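Local coordinates for protein hexokinase (Schistosoma mansoni, PDB 1BDG) that binds glucose and, as a hexokinase, transfers a phosphate from ATP to the 6-position of hexoses, the entry step of glycolysis, at residues Gln7-Val12 against Asp359-Arg364; Asp31-Ser36 against Gly251-Lys256; Gly68-Leu73 against Ala442-Cys447; Val158-Gly163 against Gly168-Asn173; Glu241-Ile246 against Ile389-Val394. All blocks are in the same frame, centred on the assembly; numbering follows the deposited sequence.

Interaction 1 of 5, residues Gln7-Val12 against Asp359-Arg364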
# COMPACT_ATOMS: atom_id res chain seq x y z
N GLN A 7 -9.94 12.55 -34.86
CA GLN A 7 -10.34 11.16 -35.10
C GLN A 7 -9.51 10.19 -34.25
O GLN A 7 -10.05 9.28 -33.63
CB GLN A 7 -10.22 10.78 -36.59
CG GLN A 7 -11.39 11.20 -37.47
CD GLN A 7 -11.22 10.72 -38.92
OE1 GLN A 7 -11.01 11.52 -39.83
NE2 GLN A 7 -11.28 9.41 -39.13
N LEU A 8 -8.19 10.39 -34.22
CA LEU A 8 -7.29 9.53 -33.45
C LEU A 8 -7.66 9.56 -31.98
O LEU A 8 -7.68 8.51 -31.33
CB LEU A 8 -5.83 9.95 -33.59
CG LEU A 8 -5.11 9.60 -34.88
CD1 LEU A 8 -3.64 9.84 -34.70
CD2 LEU A 8 -5.34 8.14 -35.21
N PHE A 9 -7.96 10.76 -31.47
CA PHE A 9 -8.32 10.90 -30.07
C PHE A 9 -9.60 10.14 -29.75
O PHE A 9 -9.68 9.45 -28.72
CB PHE A 9 -8.48 12.35 -29.70
CG PHE A 9 -8.70 12.56 -28.23
CD1 PHE A 9 -7.62 12.52 -27.35
CD2 PHE A 9 -9.98 12.76 -27.73
CE1 PHE A 9 -7.83 12.67 -25.98
CE2 PHE A 9 -10.20 12.91 -26.36
CZ PHE A 9 -9.13 12.87 -25.48
N GLU A 10 -10.60 10.21 -30.63
CA GLU A 10 -11.84 9.49 -30.39
C GLU A 10 -11.65 7.97 -30.33
O GLU A 10 -12.49 7.27 -29.76
CB GLU A 10 -12.91 9.88 -31.41
CG GLU A 10 -13.88 10.96 -30.87
CD GLU A 10 -13.90 12.23 -31.72
OE1 GLU A 10 -12.84 12.88 -31.82
OE2 GLU A 10 -14.98 12.58 -32.28
N LYS A 11 -10.56 7.46 -30.90
CA LYS A 11 -10.26 6.03 -30.84
C LYS A 11 -9.79 5.74 -29.41
O LYS A 11 -10.25 4.78 -28.76
CB LYS A 11 -9.14 5.67 -31.81
CG LYS A 11 -9.54 5.80 -33.23
CD LYS A 11 -8.37 5.58 -34.17
CE LYS A 11 -8.91 5.42 -35.60
NZ LYS A 11 -7.84 5.50 -36.64
N VAL A 12 -8.88 6.59 -28.92
CA VAL A 12 -8.35 6.43 -27.57
C VAL A 12 -9.51 6.44 -26.57
O VAL A 12 -9.50 5.69 -25.58
CB VAL A 12 -7.31 7.54 -27.23
CG1 VAL A 12 -6.82 7.40 -25.80
CG2 VAL A 12 -6.16 7.46 -28.18
N ASP A 359 -0.08 13.05 -29.52
CA ASP A 359 0.54 12.09 -28.63
C ASP A 359 0.44 12.54 -27.19
O ASP A 359 0.10 11.75 -26.29
CB ASP A 359 2.00 11.85 -29.01
CG ASP A 359 2.16 11.36 -30.43
OD1 ASP A 359 1.40 10.47 -30.87
OD2 ASP A 359 3.07 11.86 -31.10
N ASN A 360 0.73 13.82 -26.98
CA ASN A 360 0.67 14.42 -25.65
C ASN A 360 -0.76 14.36 -25.14
O ASN A 360 -1.00 13.89 -24.02
CB ASN A 360 1.15 15.87 -25.71
CG ASN A 360 2.63 15.99 -25.95
OD1 ASN A 360 3.12 17.05 -26.35
ND2 ASN A 360 3.38 14.94 -25.66
N ARG A 361 -1.70 14.80 -25.96
CA ARG A 361 -3.11 14.79 -25.59
C ARG A 361 -3.59 13.36 -25.27
O ARG A 361 -4.17 13.11 -24.21
CB ARG A 361 -3.96 15.40 -26.71
CG ARG A 361 -5.44 15.28 -26.42
CD ARG A 361 -6.26 16.34 -27.10
NE ARG A 361 -7.36 15.78 -27.88
CZ ARG A 361 -8.31 16.51 -28.45
NH1 ARG A 361 -8.29 17.84 -28.31
NH2 ARG A 361 -9.25 15.92 -29.19
N ILE A 362 -3.32 12.43 -26.19
CA ILE A 362 -3.67 11.01 -26.02
C ILE A 362 -3.05 10.46 -24.72
O ILE A 362 -3.74 9.80 -23.96
CB ILE A 362 -3.17 10.15 -27.23
CG1 ILE A 362 -4.10 10.33 -28.43
CG2 ILE A 362 -2.99 8.69 -26.84
CD1 ILE A 362 -3.63 9.65 -29.67
N VAL A 363 -1.78 10.78 -24.46
CA VAL A 363 -1.11 10.29 -23.26
C VAL A 363 -1.62 10.86 -21.93
O VAL A 363 -1.66 10.15 -20.93
CB VAL A 363 0.44 10.43 -23.38
CG1 VAL A 363 1.12 10.09 -22.07
CG2 VAL A 363 0.95 9.49 -24.44
N ARG A 364 -2.02 12.13 -21.90
CA ARG A 364 -2.54 12.72 -20.66
C ARG A 364 -3.92 12.13 -20.34
O ARG A 364 -4.32 12.03 -19.18
CB ARG A 364 -2.64 14.26 -20.76
CG ARG A 364 -2.84 14.97 -19.42
CD ARG A 364 -4.03 15.93 -19.48
NE ARG A 364 -4.20 16.77 -18.29
CZ ARG A 364 -4.49 16.31 -17.07
NH1 ARG A 364 -4.64 15.01 -16.84
NH2 ARG A 364 -4.66 17.18 -16.06

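Interaction 2 of 5, residues Asp31-Ser36 against Gly251-Lys256. Unlike the reference sequence in segment 31-36: Met33 (reference Thr).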
# COMPACT_ATOMS: atom_id res chain seq x y z
N ASP A 31 -19.70 -3.64 -2.67
CA ASP A 31 -20.66 -4.66 -2.24
C ASP A 31 -20.06 -6.05 -2.21
O ASP A 31 -20.26 -6.79 -1.26
CB ASP A 31 -21.85 -4.68 -3.20
CG ASP A 31 -23.16 -4.75 -2.48
OD1 ASP A 31 -23.40 -3.85 -1.64
OD2 ASP A 31 -23.94 -5.67 -2.76
N ARG A 32 -19.36 -6.41 -3.28
CA ARG A 32 -18.68 -7.70 -3.39
C ARG A 32 -17.53 -7.76 -2.36
O ARG A 32 -17.34 -8.77 -1.69
CB ARG A 32 -18.10 -7.88 -4.82
CG ARG A 32 -19.12 -8.32 -5.86
CD ARG A 32 -18.63 -8.13 -7.28
NE ARG A 32 -19.65 -8.52 -8.24
CZ ARG A 32 -19.65 -9.66 -8.94
NH1 ARG A 32 -18.66 -10.54 -8.79
NH2 ARG A 32 -20.70 -9.98 -9.71
N MET A 33 -16.80 -6.66 -2.23
CA MET A 33 -15.70 -6.57 -1.29
C MET A 33 -16.20 -6.91 0.12
O MET A 33 -15.72 -7.85 0.74
CB MET A 33 -15.07 -5.18 -1.34
CG MET A 33 -13.88 -5.00 -0.40
SD MET A 33 -13.07 -3.36 -0.54
CE MET A 33 -12.23 -3.61 -2.11
N GLY A 34 -17.20 -6.15 0.59
CA GLY A 34 -17.76 -6.40 1.90
C GLY A 34 -18.19 -7.84 2.03
O GLY A 34 -18.02 -8.46 3.07
N GLU A 35 -18.73 -8.41 0.96
CA GLU A 35 -19.15 -9.80 0.98
C GLU A 35 -17.93 -10.69 1.31
O GLU A 35 -18.06 -11.64 2.09
CB GLU A 35 -19.79 -10.21 -0.37
CG GLU A 35 -21.15 -9.54 -0.72
CD GLU A 35 -21.52 -9.57 -2.23
OE1 GLU A 35 -21.24 -10.57 -2.93
OE2 GLU A 35 -22.08 -8.57 -2.74
N SER A 36 -16.75 -10.36 0.77
CA SER A 36 -15.52 -11.15 1.01
C SER A 36 -14.93 -11.01 2.39
O SER A 36 -14.46 -11.99 2.95
CB SER A 36 -14.43 -10.81 0.00
OG SER A 36 -14.91 -10.95 -1.32
N GLY A 251 -5.44 -6.12 -1.00
CA GLY A 251 -4.77 -6.08 -2.29
C GLY A 251 -5.12 -7.36 -3.02
O GLY A 251 -5.19 -7.40 -4.25
N ALA A 252 -5.37 -8.42 -2.26
CA ALA A 252 -5.71 -9.70 -2.84
C ALA A 252 -7.13 -9.81 -3.39
O ALA A 252 -7.48 -10.84 -3.94
CB ALA A 252 -5.46 -10.81 -1.84
N PHE A 253 -7.95 -8.77 -3.26
CA PHE A 253 -9.32 -8.85 -3.78
C PHE A 253 -9.24 -9.13 -5.28
O PHE A 253 -8.30 -8.73 -5.94
CB PHE A 253 -10.13 -7.57 -3.51
CG PHE A 253 -11.61 -7.70 -3.81
CD1 PHE A 253 -12.35 -8.79 -3.36
CD2 PHE A 253 -12.28 -6.70 -4.53
CE1 PHE A 253 -13.73 -8.89 -3.59
CE2 PHE A 253 -13.68 -6.79 -4.78
CZ PHE A 253 -14.40 -7.89 -4.30
N GLY A 254 -10.22 -9.84 -5.80
CA GLY A 254 -10.22 -10.18 -7.20
C GLY A 254 -9.56 -11.52 -7.47
O GLY A 254 -9.76 -12.08 -8.54
N GLU A 255 -8.80 -12.05 -6.51
CA GLU A 255 -8.12 -13.33 -6.68
C GLU A 255 -9.03 -14.53 -6.90
O GLU A 255 -8.57 -15.60 -7.27
CB GLU A 255 -7.13 -13.61 -5.54
CG GLU A 255 -5.89 -12.71 -5.56
CD GLU A 255 -4.78 -13.13 -4.61
OE1 GLU A 255 -4.89 -14.09 -3.84
OE2 GLU A 255 -3.73 -12.48 -4.65
N LYS A 256 -10.33 -14.35 -6.65
CA LYS A 256 -11.31 -15.41 -6.87
C LYS A 256 -12.31 -15.01 -7.96
O LYS A 256 -13.44 -15.49 -7.97
CB LYS A 256 -12.11 -15.71 -5.61
CG LYS A 256 -11.31 -16.11 -4.41
CD LYS A 256 -11.06 -17.57 -4.36
CE LYS A 256 -10.47 -17.90 -3.01
NZ LYS A 256 -9.21 -17.14 -2.77

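Interaction 3 of 5, residues Gly68-Leu73 against Ala442-Cys447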
# COMPACT_ATOMS: atom_id res chain seq x y z
N GLY A 68 9.35 4.79 27.78
CA GLY A 68 10.49 4.00 27.36
C GLY A 68 11.17 4.56 26.11
O GLY A 68 10.88 5.70 25.68
N ASN A 69 12.09 3.76 25.56
CA ASN A 69 12.85 4.09 24.34
C ASN A 69 12.91 2.79 23.51
O ASN A 69 13.36 1.76 24.02
CB ASN A 69 14.28 4.54 24.68
CG ASN A 69 15.11 4.91 23.43
OD1 ASN A 69 16.26 4.46 23.25
ND2 ASN A 69 14.53 5.75 22.57
N PHE A 70 12.42 2.83 22.27
CA PHE A 70 12.40 1.63 21.44
C PHE A 70 12.93 1.90 20.05
O PHE A 70 13.03 3.04 19.62
CB PHE A 70 10.97 1.12 21.30
CG PHE A 70 10.24 0.99 22.60
CD1 PHE A 70 9.90 2.12 23.34
CD2 PHE A 70 9.90 -0.27 23.10
CE1 PHE A 70 9.23 2.02 24.56
CE2 PHE A 70 9.23 -0.40 24.31
CZ PHE A 70 8.89 0.75 25.05
N LEU A 71 13.29 0.83 19.34
CA LEU A 71 13.78 0.91 17.98
C LEU A 71 12.58 0.53 17.13
O LEU A 71 11.63 -0.07 17.63
CB LEU A 71 14.91 -0.09 17.73
CG LEU A 71 16.23 0.07 18.50
CD1 LEU A 71 17.16 -1.02 18.06
CD2 LEU A 71 16.85 1.43 18.27
N ALA A 72 12.61 0.86 15.84
CA ALA A 72 11.51 0.53 14.96
C ALA A 72 12.02 0.49 13.55
O ALA A 72 12.72 1.42 13.12
CB ALA A 72 10.41 1.57 15.09
N LEU A 73 11.75 -0.60 12.84
CA LEU A 73 12.18 -0.74 11.45
C LEU A 73 10.95 -0.60 10.57
O LEU A 73 9.82 -0.73 11.06
CB LEU A 73 12.82 -2.11 11.22
CG LEU A 73 14.17 -2.45 11.86
CD1 LEU A 73 14.55 -3.88 11.55
CD2 LEU A 73 15.25 -1.52 11.32
N ALA A 442 4.97 2.59 20.13
CA ALA A 442 4.00 2.53 21.22
C ALA A 442 3.53 1.07 21.30
O ALA A 442 3.55 0.49 22.38
CB ALA A 442 2.81 3.44 20.96
N ILE A 443 3.21 0.45 20.17
CA ILE A 443 2.80 -0.95 20.22
C ILE A 443 3.89 -1.81 20.88
O ILE A 443 3.61 -2.60 21.80
CB ILE A 443 2.47 -1.52 18.82
CG1 ILE A 443 1.29 -0.76 18.20
CG2 ILE A 443 2.20 -3.01 18.94
CD1 ILE A 443 0.70 -1.40 16.94
N ALA A 444 5.13 -1.62 20.45
CA ALA A 444 6.24 -2.36 21.03
C ALA A 444 6.27 -2.19 22.56
O ALA A 444 6.56 -3.14 23.29
CB ALA A 444 7.55 -1.88 20.42
N ALA A 445 5.89 -1.01 23.05
CA ALA A 445 5.88 -0.72 24.49
C ALA A 445 5.18 -1.79 25.37
O ALA A 445 5.26 -1.74 26.62
CB ALA A 445 5.29 0.69 24.73
N SER A 446 4.53 -2.76 24.73
CA SER A 446 3.84 -3.85 25.42
C SER A 446 4.38 -5.16 24.84
O SER A 446 4.64 -6.12 25.58
CB SER A 446 2.32 -3.78 25.18
OG SER A 446 1.81 -2.44 25.12
N CYS A 447 4.54 -5.18 23.51
CA CYS A 447 5.02 -6.34 22.77
C CYS A 447 4.14 -7.58 22.94
O CYS A 447 3.12 -7.62 22.22
CB CYS A 447 6.50 -6.65 23.14

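Interaction 4 of 5, residues Val158-Gly163 against Gly168-Asn173. With GLC (alpha-D-glucopyranose), chain B.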
# COMPACT_ATOMS: atom_id res chain seq x y z
N VAL A 158 2.98 -15.10 4.78
CA VAL A 158 2.06 -15.93 4.02
C VAL A 158 2.58 -15.92 2.58
O VAL A 158 2.69 -16.97 1.94
CB VAL A 158 0.64 -15.39 4.05
CG1 VAL A 158 -0.28 -16.26 3.22
CG2 VAL A 158 0.14 -15.32 5.46
N ARG A 159 2.94 -14.74 2.09
CA ARG A 159 3.48 -14.62 0.75
C ARG A 159 4.10 -13.25 0.52
O ARG A 159 3.81 -12.31 1.25
CB ARG A 159 2.39 -14.92 -0.29
CG ARG A 159 1.25 -13.93 -0.30
CD ARG A 159 0.13 -14.40 -1.22
NE ARG A 159 -0.79 -13.32 -1.51
CZ ARG A 159 -1.89 -13.45 -2.23
NH1 ARG A 159 -2.24 -14.62 -2.75
NH2 ARG A 159 -2.66 -12.40 -2.43
N TRP A 160 5.01 -13.17 -0.45
CA TRP A 160 5.67 -11.92 -0.77
C TRP A 160 4.79 -11.22 -1.77
O TRP A 160 4.33 -11.85 -2.75
CB TRP A 160 7.03 -12.15 -1.43
CG TRP A 160 8.23 -12.40 -0.54
CD1 TRP A 160 9.05 -13.48 -0.59
CD2 TRP A 160 8.81 -11.52 0.45
NE1 TRP A 160 10.09 -13.33 0.28
CE2 TRP A 160 9.97 -12.14 0.93
CE3 TRP A 160 8.45 -10.27 0.97
CZ2 TRP A 160 10.79 -11.55 1.91
CZ3 TRP A 160 9.27 -9.68 1.94
CH2 TRP A 160 10.42 -10.33 2.40
N THR A 161 4.53 -9.94 -1.54
CA THR A 161 3.76 -9.14 -2.47
C THR A 161 4.74 -8.08 -2.93
O THR A 161 5.88 -8.05 -2.47
CB THR A 161 2.54 -8.50 -1.79
OG1 THR A 161 2.99 -7.59 -0.77
CG2 THR A 161 1.66 -9.56 -1.17
N LYS A 162 4.32 -7.24 -3.88
CA LYS A 162 5.16 -6.16 -4.36
C LYS A 162 6.41 -6.58 -5.14
O LYS A 162 6.33 -7.46 -6.01
CB LYS A 162 5.50 -5.21 -3.20
CG LYS A 162 4.31 -4.37 -2.78
CD LYS A 162 4.62 -3.40 -1.69
CE LYS A 162 4.57 -4.05 -0.35
NZ LYS A 162 4.37 -3.02 0.72
N GLY A 163 7.54 -5.94 -4.88
CA GLY A 163 8.76 -6.26 -5.60
C GLY A 163 9.71 -7.24 -4.92
O GLY A 163 10.89 -7.30 -5.28
N GLY A 168 13.51 -18.51 1.11
CA GLY A 168 13.79 -18.80 2.50
C GLY A 168 13.07 -17.92 3.49
O GLY A 168 13.37 -17.96 4.68
N VAL A 169 12.07 -17.19 3.02
CA VAL A 169 11.31 -16.32 3.93
C VAL A 169 9.86 -16.76 4.10
O VAL A 169 9.37 -16.84 5.22
CB VAL A 169 11.33 -14.85 3.45
CG1 VAL A 169 10.72 -13.95 4.51
CG2 VAL A 169 12.75 -14.42 3.15
N GLU A 170 9.19 -17.08 2.99
CA GLU A 170 7.78 -17.45 3.02
C GLU A 170 7.57 -18.72 3.81
O GLU A 170 8.31 -19.69 3.64
CB GLU A 170 7.22 -17.64 1.62
CG GLU A 170 7.20 -16.42 0.72
CD GLU A 170 6.51 -16.70 -0.60
OE1 GLU A 170 6.12 -17.87 -0.85
OE2 GLU A 170 6.32 -15.76 -1.41
N GLY A 171 6.57 -18.72 4.68
CA GLY A 171 6.29 -19.89 5.49
C GLY A 171 7.09 -19.92 6.77
O GLY A 171 6.85 -20.76 7.62
N HIS A 172 8.03 -18.98 6.90
CA HIS A 172 8.88 -18.88 8.08
C HIS A 172 8.42 -17.77 9.03
O HIS A 172 7.65 -16.87 8.64
CB HIS A 172 10.33 -18.58 7.68
CG HIS A 172 10.98 -19.67 6.90
ND1 HIS A 172 11.11 -19.63 5.52
CD2 HIS A 172 11.54 -20.84 7.29
CE1 HIS A 172 11.71 -20.73 5.10
NE2 HIS A 172 11.98 -21.48 6.15
N ASN A 173 8.90 -17.83 10.27
CA ASN A 173 8.55 -16.79 11.24
C ASN A 173 9.56 -15.67 11.04
O ASN A 173 10.73 -15.79 11.42
CB ASN A 173 8.60 -17.32 12.66
CG ASN A 173 8.35 -16.23 13.71
OD1 ASN A 173 8.12 -15.06 13.38
ND2 ASN A 173 8.39 -16.61 14.98
C1 GLC B . 1.05 -4.73 -0.01
C2 GLC B . 1.29 -5.69 1.15
C3 GLC B . 0.48 -5.26 2.35
C4 GLC B . 0.82 -3.82 2.70
C5 GLC B . 0.56 -2.94 1.50
C6 GLC B . 0.94 -1.49 1.76
O1 GLC B . -0.30 -4.72 -0.30
O2 GLC B . 0.91 -7.02 0.78
O3 GLC B . 0.76 -6.10 3.46
O4 GLC B . 0.04 -3.40 3.79
O5 GLC B . 1.36 -3.39 0.40
O6 GLC B . 2.31 -1.27 1.52

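Interaction 5 of 5, residues Glu241-Ile246 against Ile389-Val394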
# COMPACT_ATOMS: atom_id res chain seq x y z
N GLU A 241 -10.73 -9.70 25.18
CA GLU A 241 -10.86 -8.26 24.93
C GLU A 241 -11.89 -8.08 23.83
O GLU A 241 -11.93 -8.84 22.87
CB GLU A 241 -9.53 -7.63 24.54
CG GLU A 241 -8.50 -8.61 24.12
CD GLU A 241 -7.82 -9.25 25.29
OE1 GLU A 241 -8.30 -10.29 25.76
OE2 GLU A 241 -6.78 -8.70 25.72
N PRO A 242 -12.66 -6.99 23.89
CA PRO A 242 -13.68 -6.75 22.89
C PRO A 242 -13.26 -6.63 21.45
O PRO A 242 -13.99 -7.08 20.57
CB PRO A 242 -14.32 -5.46 23.39
CG PRO A 242 -13.16 -4.74 23.95
CD PRO A 242 -12.48 -5.81 24.74
N GLU A 243 -12.09 -6.03 21.21
CA GLU A 243 -11.63 -5.80 19.83
C GLU A 243 -10.21 -6.21 19.45
O GLU A 243 -9.36 -6.52 20.30
CB GLU A 243 -11.79 -4.31 19.51
CG GLU A 243 -13.11 -3.70 19.96
CD GLU A 243 -13.22 -2.24 19.61
OE1 GLU A 243 -12.36 -1.46 20.06
OE2 GLU A 243 -14.17 -1.87 18.88
N VAL A 244 -9.96 -6.16 18.14
CA VAL A 244 -8.67 -6.49 17.53
C VAL A 244 -8.53 -5.75 16.19
O VAL A 244 -9.50 -5.58 15.45
CB VAL A 244 -8.52 -8.00 17.26
CG1 VAL A 244 -9.44 -8.44 16.12
CG2 VAL A 244 -7.07 -8.35 16.97
N VAL A 245 -7.33 -5.27 15.92
CA VAL A 245 -7.09 -4.58 14.67
C VAL A 245 -6.95 -5.66 13.63
O VAL A 245 -6.15 -6.57 13.80
CB VAL A 245 -5.82 -3.68 14.74
CG1 VAL A 245 -5.57 -3.02 13.40
CG2 VAL A 245 -6.00 -2.60 15.80
N ILE A 246 -7.79 -5.62 12.61
CA ILE A 246 -7.74 -6.60 11.53
C ILE A 246 -6.93 -6.08 10.35
O ILE A 246 -7.09 -4.94 9.95
CB ILE A 246 -9.16 -6.94 11.02
CG1 ILE A 246 -9.90 -7.82 12.04
CG2 ILE A 246 -9.09 -7.69 9.70
CD1 ILE A 246 -9.47 -9.26 12.04
N ILE A 389 -17.10 -1.16 10.01
CA ILE A 389 -16.86 -0.53 11.31
C ILE A 389 -18.20 -0.04 11.90
O ILE A 389 -18.52 -0.30 13.05
CB ILE A 389 -15.83 0.62 11.19
CG1 ILE A 389 -14.42 0.05 11.11
CG2 ILE A 389 -15.95 1.60 12.32
CD1 ILE A 389 -13.36 0.97 11.63
N ASN A 390 -18.99 0.64 11.06
CA ASN A 390 -20.31 1.14 11.44
C ASN A 390 -20.35 2.30 12.46
O ASN A 390 -21.42 2.88 12.70
CB ASN A 390 -21.22 -0.04 11.89
N ARG A 391 -19.20 2.65 13.04
CA ARG A 391 -19.13 3.74 14.00
C ARG A 391 -19.66 4.99 13.30
O ARG A 391 -19.46 5.15 12.10
CB ARG A 391 -17.69 3.99 14.43
CG ARG A 391 -17.12 2.89 15.29
CD ARG A 391 -15.69 3.16 15.78
NE ARG A 391 -15.33 2.12 16.74
CZ ARG A 391 -14.18 2.03 17.41
NH1 ARG A 391 -13.23 2.94 17.24
NH2 ARG A 391 -14.00 1.03 18.26
N SER A 392 -20.31 5.88 14.04
CA SER A 392 -20.86 7.09 13.46
C SER A 392 -19.82 8.20 13.26
O SER A 392 -20.12 9.21 12.61
CB SER A 392 -22.02 7.59 14.29
N GLU A 393 -18.62 8.02 13.81
CA GLU A 393 -17.54 9.01 13.68
C GLU A 393 -16.20 8.31 13.47
O GLU A 393 -15.55 7.90 14.42
CB GLU A 393 -17.50 9.89 14.92
CG GLU A 393 -17.27 11.36 14.64
CD GLU A 393 -18.26 12.25 15.38
OE1 GLU A 393 -18.22 12.28 16.63
OE2 GLU A 393 -19.08 12.91 14.71
N VAL A 394 -15.80 8.17 12.22
CA VAL A 394 -14.57 7.49 11.89
C VAL A 394 -13.46 8.40 11.36
O VAL A 394 -13.66 9.13 10.39
CB VAL A 394 -14.82 6.44 10.79
CG1 VAL A 394 -13.61 5.53 10.65
CG2 VAL A 394 -16.09 5.65 11.07

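Interaction 1 of 5, residues Gln7-Val12 against Asp359-Arg364
Arg361 lies over one face of the Phe9 ring, a worked case of how a long charged side chain can be spent on an aromatic surface between two helices. The contact is a cation-pi interaction, with CZ of Arg361 4.2 Å from the centroid of the Phe9 ring and 17° off its normal. The guanidinium is not stacked flat, however. Its plane stands 77° from that of the ring, and NE of Arg361 leads, 3.3 Å above the ring plane and displaced toward the rim. Both side chains start out trans about CA-CB, and a bend at chi3 of the arginine then brings the guanidinium over the ring edge-on, NE and NH2 foremost. One turn further along helix 5-16, and at the very next residue of helix 357-389, the contact becomes apolar: CG2 of Val12 comes within 3.5 Å of CG1 of Ile362, which also lies obliquely near CD1 of Phe9. Leu302 of helix 288-304 meets both aliphatic side chains, and Tyr365 meets Phe9 edge-to-face. With local axes 10.1 Å apart and inclined by 17°, this is near-parallel helix packing, by which the N-terminal helix 5-16 lies against helix 357-389 of the hexokinase large subdomain.

Interaction 2 of 5, residues Asp31-Ser36 against Gly251-Lys256
Phe253 presses its ring against one turn of helix 23-41, illustrating how an aromatic residue can dock a loop on a helix of the hexokinase fold. The loop holds a type II beta turn, Ala252 to Glu255, in the large subdomain, with Phe253 at its second position. A chi1 of -170° carries the ring to the helix, where CZ of Phe253 rests on the backbone, 3.4 Å from N of Met33. Met33, which differs from the reference sequence, puts CB over one face, 4.0 Å above the ring plane and toward the rim; its methyl, swung round by a bend at chi3, has CE 3.9 Å from CD2 of Phe253. Arg32 approaches in the ring plane, its CB 3.7 Å from CZ of Phe253; Trp262 of the same loop also touches Arg32. Leu259 and Glu258 touch the phenylalanine. Ser36 lies at the ring edge beside CE1, and its OG donates to the carbonyl O of Arg32 at 3.3 Å, 37° out of the carbonyl plane, while Ser36 N bonds to the same oxygen.

Interaction 3 of 5, residues Gly68-Leu73 against Ala442-Cys447
Phe70 sets its ring against the backbone and methyl groups of Ala444 and Ala445, the tight part of a small contact in which one large side chain is matched by two very small ones. CE2 and CZ of Phe70 do most of the work: CE2 is 3.4 Å from CA of Ala445, and CZ is 3.6 Å from CB of the same residue. On the buried flank, CD2 of Phe70 touches CB of Ala444 at 3.9 Å. The first torsion of the phenylalanine, -49°, carries the ring off the strand toward the end of helix 435-444. Here the fold explains the meeting: strand 68-75 is the central member of the five-stranded sheet of the small subdomain, bonded to strand 80-87 on one flank and strand 137-143 on the other, and the last residues of the C-terminal helix and those just after it lie against it at Phe70. Leu71, pointing the other way, goes to Leu123 and Leu127 of helix 112-129. The contact is looser toward the chain terminus. Ala445 is already partly exposed, though its methyl also meets Glu66, and beyond it the CB of Ser446 points away from the strand and the residue is exposed.

Interaction 4 of 5, residues Val158-Gly163 against Gly168-Asn173
Glu170 accepts a hydrogen bond from the backbone N of Trp160, the polar centre of a contact between two parts of one loop. The bond, 3.1 Å from Trp160 N to OE2 of Glu170, has an N-H...O angle of 156° and meets the oxygen from above the carboxylate plane, 43° out of it. Beside it the indole takes the apolar load: CZ2 of Trp160 packs on CG1 of Val169 at 3.5 Å, the two side chains crossing at about a right angle, while CD1 of Trp160 lies against CG of Glu170. Val169 and Glu170 open a type II beta turn that runs to His172, closed by His172 N to Val169 O, so both partners of Trp160 come from one compact bend. This loop of the small subdomain is part of the glucose site of hexokinase, and the two residues after the tryptophan bind the sugar. Thr161 OG1 donates to O2 of the glucose at 2.7 Å; NZ of Lys162 bonds to its O6 at 2.8 Å and to its O5 at 3.0 Å, reaching both through a bend at chi3. Asn196, Asp197, Asn223, Glu249 and Glu283 complete its hydrogen bonding. In the next shell, NE1 of Trp160 bonds to Ala166 O, and Phe164 stacks on the indole, while Phe145, itself a pocket residue, meets it edge-to-face and makes a cation-pi contact with Lys162.

Interaction 5 of 5, residues Glu241-Ile246 against Ile389-Val394
Arg391 reaches toward Glu243 over the strands of a sheet, a simple instance of an ion pair joining segments whose backbones stay well apart. From CB the arginine sets out with a chi1 of -70°, and CG, CD and NE then run on in an extended chain that makes no contact with residues 241-246. The side chain passes over Ile227 and Ala213, and these explain the span: in the mixed sheet of the large subdomain, strands 222-229 and 212-218 lie between strand 243-247 and strand 393-399, so the two extended side chains together span the intervening strands. CZ of Arg391 comes to 4.2 Å from OE2 of Glu243. At the tip, NH2 of Arg391 forms the salt bridge to OE2 of Glu243 at 3.0 Å, but the hydrogen bond in it is weak, with an N-H...O angle of 120°. Glu243, which also touches Ile227, comes from the opposite direction; its carboxylate is 25° from the guanidinium plane, and OE1 of Glu243 lies at the guanidinium edge, 3.5 Å from NH2 of Arg391.

Overall arrangement
Only interactions 2 and 4 lie near the glucose pocket. Interaction 4 supplies two of its residues from the small subdomain, and interaction 2 lies close on the other side of the cleft, with the Phe253 side chain about 11 Å from the sugar and the Met33 side chain about 8 Å from that of Thr222. These two touch directly: Arg159 forms a salt bridge with Glu255 and packs on Ala252, a link between the subdomains in this glucose complex. Interactions 3 and 5 come within about 7 Å at their nearest atoms without touching. Interaction 1 is remote, its centre about 41 Å from that of interaction 4 and about 52 Å from that of interaction 3.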